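RNA polymerase ECF-subfamily sigma factor (Streptomyces venezuelae, PDB 6DXO) directs RNA polymerase to specific promoters as an ECF sigma factor for aerial mycelium formation, and is usually held inactive by an anti-sigma factor until released. Local coordinates at residues A[100-103]-A[104-107]; A[134-137]-A[138-142]. All blocks are in the same frame, centred on the assembly; numbering follows the deposited sequence.

Interaction 1 of 2, residues A[100-103]-A[104-107]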
# COMPACT_ATOMS: atom_id res chain seq x y z
N ASN A 100 -9.31 -1.56 -17.52
CA ASN A 100 -8.03 -1.96 -18.07
C ASN A 100 -6.96 -0.94 -17.65
O ASN A 100 -7.30 0.14 -17.18
CB ASN A 100 -8.11 -2.11 -19.59
CG ASN A 100 -8.06 -0.78 -20.32
OD1 ASN A 100 -8.32 0.27 -19.73
ND2 ASN A 100 -7.72 -0.82 -21.60
N PRO A 101 -5.68 -1.30 -17.81
CA PRO A 101 -4.57 -0.43 -17.40
C PRO A 101 -4.69 1.03 -17.88
O PRO A 101 -4.60 1.94 -17.05
CB PRO A 101 -3.33 -1.11 -18.02
CG PRO A 101 -3.87 -2.20 -18.92
CD PRO A 101 -5.19 -2.58 -18.35
N GLN A 102 -4.89 1.24 -19.18
CA GLN A 102 -4.98 2.60 -19.70
C GLN A 102 -6.14 3.41 -19.10
O GLN A 102 -5.95 4.55 -18.66
CB GLN A 102 -5.08 2.59 -21.23
CG GLN A 102 -3.82 2.09 -21.92
CD GLN A 102 -2.64 3.02 -21.72
OE1 GLN A 102 -2.50 4.02 -22.42
NE2 GLN A 102 -1.79 2.69 -20.75
N GLN A 103 -7.33 2.83 -19.10
CA GLN A 103 -8.50 3.53 -18.57
C GLN A 103 -8.39 3.74 -17.06
O GLN A 103 -8.80 4.79 -16.54
CB GLN A 103 -9.79 2.76 -18.90
CG GLN A 103 -10.10 2.71 -20.40
CD GLN A 103 -11.38 1.97 -20.71
OE1 GLN A 103 -12.07 1.48 -19.83
NE2 GLN A 103 -11.72 1.89 -22.00
N GLN A 104 -7.83 2.77 -16.35
CA GLN A 104 -7.68 2.93 -14.91
C GLN A 104 -6.74 4.09 -14.57
O GLN A 104 -7.07 4.96 -13.77
CB GLN A 104 -7.18 1.64 -14.25
CG GLN A 104 -7.33 1.70 -12.73
CD GLN A 104 -7.00 0.39 -12.02
OE1 GLN A 104 -6.57 0.40 -10.87
NE2 GLN A 104 -7.23 -0.74 -12.69
N GLU A 105 -5.57 4.10 -15.19
CA GLU A 105 -4.61 5.17 -14.99
C GLU A 105 -5.18 6.53 -15.38
O GLU A 105 -4.91 7.53 -14.70
CB GLU A 105 -3.34 4.91 -15.80
CG GLU A 105 -2.30 5.99 -15.64
CD GLU A 105 -0.96 5.60 -16.23
OE1 GLU A 105 -0.92 4.60 -16.98
OE2 GLU A 105 0.04 6.29 -15.94
N CYS A 106 -5.95 6.58 -16.46
CA CYS A 106 -6.52 7.85 -16.90
C CYS A 106 -7.47 8.43 -15.84
O CYS A 106 -7.33 9.58 -15.43
CB CYS A 106 -7.25 7.71 -18.24
SG CYS A 106 -7.73 9.29 -19.01
N VAL A 107 -8.42 7.62 -15.37
CA VAL A 107 -9.36 8.10 -14.36
C VAL A 107 -8.66 8.45 -13.04
O VAL A 107 -9.05 9.39 -12.35
CB VAL A 107 -10.53 7.12 -14.09
CG1 VAL A 107 -11.37 6.91 -15.34
CG2 VAL A 107 -10.02 5.80 -13.53
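With chi1 of Asn-100 at 78° its carboxamide folds back over the start of the helix, while psi of 165° turns its carbonyl in line with the first turn; one residue thus meets both Gln-103 and Gln-104. Asn-100 OD1 takes the backbone N-H of Gln-103 at 2.8 Å, the donor tilted out of the amide plane. Asn-100 O receives Gln-104 N, also at 2.8 Å and almost head-on to the carbonyl. Gln-104 CB sits against that same oxygen, Asn-100 O, at 3.3 Å, and its side-chain amide turns back to Leu-99 O, before the helix. From here the ordinary i to i+4 ladder runs on: Glu-105 N to Pro-101 O, Cys-106 N to Gln-102 O and Val-107 N to Gln-103 O. Both methyls of Val-107 brush the last of these acceptors, CG2 lying 3.4 Å from Gln-103 O. Gln-102 directs its OE1 to Lys-126, while its side chain and that of Cys-106 pack on Met-124 of helix 117-124. Asn-100 as N-cap, followed by proline at the first helical position, is a classic helix start; here it opens helix 101-112 of sigma-70 region 4, which belongs to the helix-turn-helix clan.

Interaction 2 of 2, residues A[134-137]-A[138-142]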
# COMPACT_ATOMS: atom_id res chain seq x y z
N LEU A 134 -9.88 8.76 -24.19
CA LEU A 134 -9.64 7.75 -23.16
C LEU A 134 -10.48 7.96 -21.91
O LEU A 134 -11.02 7.00 -21.34
CB LEU A 134 -8.15 7.71 -22.81
CG LEU A 134 -7.69 6.65 -21.80
CD1 LEU A 134 -8.24 5.27 -22.15
CD2 LEU A 134 -6.16 6.64 -21.73
N GLN A 135 -10.60 9.21 -21.47
CA GLN A 135 -11.37 9.49 -20.28
C GLN A 135 -12.85 9.26 -20.54
O GLN A 135 -13.60 8.89 -19.64
CB GLN A 135 -11.13 10.92 -19.80
CG GLN A 135 -11.77 12.00 -20.66
CD GLN A 135 -11.45 13.38 -20.14
OE1 GLN A 135 -10.76 13.53 -19.13
NE2 GLN A 135 -11.95 14.41 -20.82
N TYR A 136 -13.27 9.47 -21.79
CA TYR A 136 -14.65 9.21 -22.14
C TYR A 136 -14.95 7.71 -22.09
O TYR A 136 -15.95 7.28 -21.51
CB TYR A 136 -15.00 9.80 -23.52
CG TYR A 136 -16.37 9.37 -23.98
CD1 TYR A 136 -17.52 9.83 -23.34
CD2 TYR A 136 -16.53 8.49 -25.05
CE1 TYR A 136 -18.77 9.43 -23.74
CE2 TYR A 136 -17.79 8.09 -25.46
CZ TYR A 136 -18.90 8.56 -24.81
OH TYR A 136 -20.16 8.17 -25.21
N ARG A 137 -14.07 6.91 -22.68
CA ARG A 137 -14.27 5.47 -22.74
C ARG A 137 -14.17 4.87 -21.34
O ARG A 137 -14.83 3.88 -21.03
CB ARG A 137 -13.24 4.81 -23.67
CG ARG A 137 -13.46 5.13 -25.15
CD ARG A 137 -12.30 4.64 -26.00
NE ARG A 137 -12.55 4.84 -27.43
CZ ARG A 137 -11.62 4.70 -28.38
NH1 ARG A 137 -10.38 4.36 -28.06
NH2 ARG A 137 -11.94 4.89 -29.65
N ALA A 138 -13.36 5.49 -20.50
CA ALA A 138 -13.15 4.99 -19.14
C ALA A 138 -14.37 5.20 -18.26
O ALA A 138 -14.80 4.29 -17.55
CB ALA A 138 -11.91 5.64 -18.51
N VAL A 139 -14.94 6.40 -18.30
CA VAL A 139 -16.11 6.70 -17.49
C VAL A 139 -17.34 5.96 -18.02
O VAL A 139 -18.23 5.59 -17.24
CB VAL A 139 -16.39 8.21 -17.41
CG1 VAL A 139 -17.59 8.48 -16.52
CG2 VAL A 139 -15.16 8.95 -16.89
N ARG A 140 -17.40 5.73 -19.33
CA ARG A 140 -18.51 4.99 -19.92
C ARG A 140 -18.48 3.54 -19.44
O ARG A 140 -19.53 2.94 -19.18
CB ARG A 140 -18.49 5.07 -21.45
CG ARG A 140 -18.06 3.79 -22.14
CD ARG A 140 -18.79 3.58 -23.46
NE ARG A 140 -18.36 4.50 -24.51
CZ ARG A 140 -17.40 4.22 -25.39
NH1 ARG A 140 -16.78 3.05 -25.36
NH2 ARG A 140 -17.07 5.12 -26.31
N THR A 141 -17.28 2.98 -19.30
CA THR A 141 -17.11 1.62 -18.79
C THR A 141 -17.50 1.50 -17.32
O THR A 141 -18.08 0.49 -16.91
CB THR A 141 -15.68 1.12 -18.98
OG1 THR A 141 -15.38 1.05 -20.37
CG2 THR A 141 -15.51 -0.26 -18.35
N LEU A 142 -17.19 2.52 -16.53
CA LEU A 142 -17.64 2.54 -15.14
C LEU A 142 -19.16 2.56 -15.10
O LEU A 142 -19.78 1.98 -14.21
CB LEU A 142 -17.11 3.77 -14.40
CG LEU A 142 -15.64 3.80 -13.99
CD1 LEU A 142 -15.33 5.13 -13.34
CD2 LEU A 142 -15.31 2.65 -13.05
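Arg-140 sets out from a CB lodged 3.4 Å from Tyr-136 O, the same carbonyl that accepts its backbone N-H. Its CG rests 3.4 Å from Arg-137 O, and chi1 of 107°, away from any staggered position, goes with bends at the next two torsions that fold the chain back along the helix towards the preceding turn. NE then comes alongside the Tyr-136 ring near CE2 and CZ, and at the tip NH2 closes to 3.2 Å from Tyr-136 CE2. That ring carbon meets the guanidinium at its edge, with the two planes 83° apart, so the groups do not stack in parallel. Over one face of the guanidinium lies Arg-137 CA, and Arg-137 CG is 3.8 Å from Arg-140 NH2. The two arginines run side by side, their charged ends not touching. All this lies on the outer side of helix 128-144, the last helix of the helix-turn-helix family region 4; the inner side offers Leu-134 and Ala-138 to helix 101-112. Arg-137 O is gripped twice: Thr-141 N and Thr-141 OG1, the latter at 3.0 Å, reach it from opposite faces of its plane. Chi1 of -64° swings that hydroxyl back beside its own backbone N. Two residues earlier, Val-139 CG2 presses on Gln-135 O at 3.2 Å, while the Gln-135 amide oxygen accepts from Arg-110.

Following the chain from the N terminus, interaction 1 comes first, at the opening turns of helix 101-112, and is complete before interaction 2 begins within helix 128-144. The two lie in series, neither nested nor crossed. Each joins adjoining turns of its own helix and so closes no loop; helix 117-124 lies on the chain between them. In space the pair are neighbours, with centres about 9 Å apart, and they touch where the helices pack: Val-107 CG1 meets Ala-138 CB at 3.5 Å, and Gln-103 CG meets Leu-134 CD1 at 3.6 Å. Where they meet, helices 101-112 and 128-144 of region 4 are held against each other.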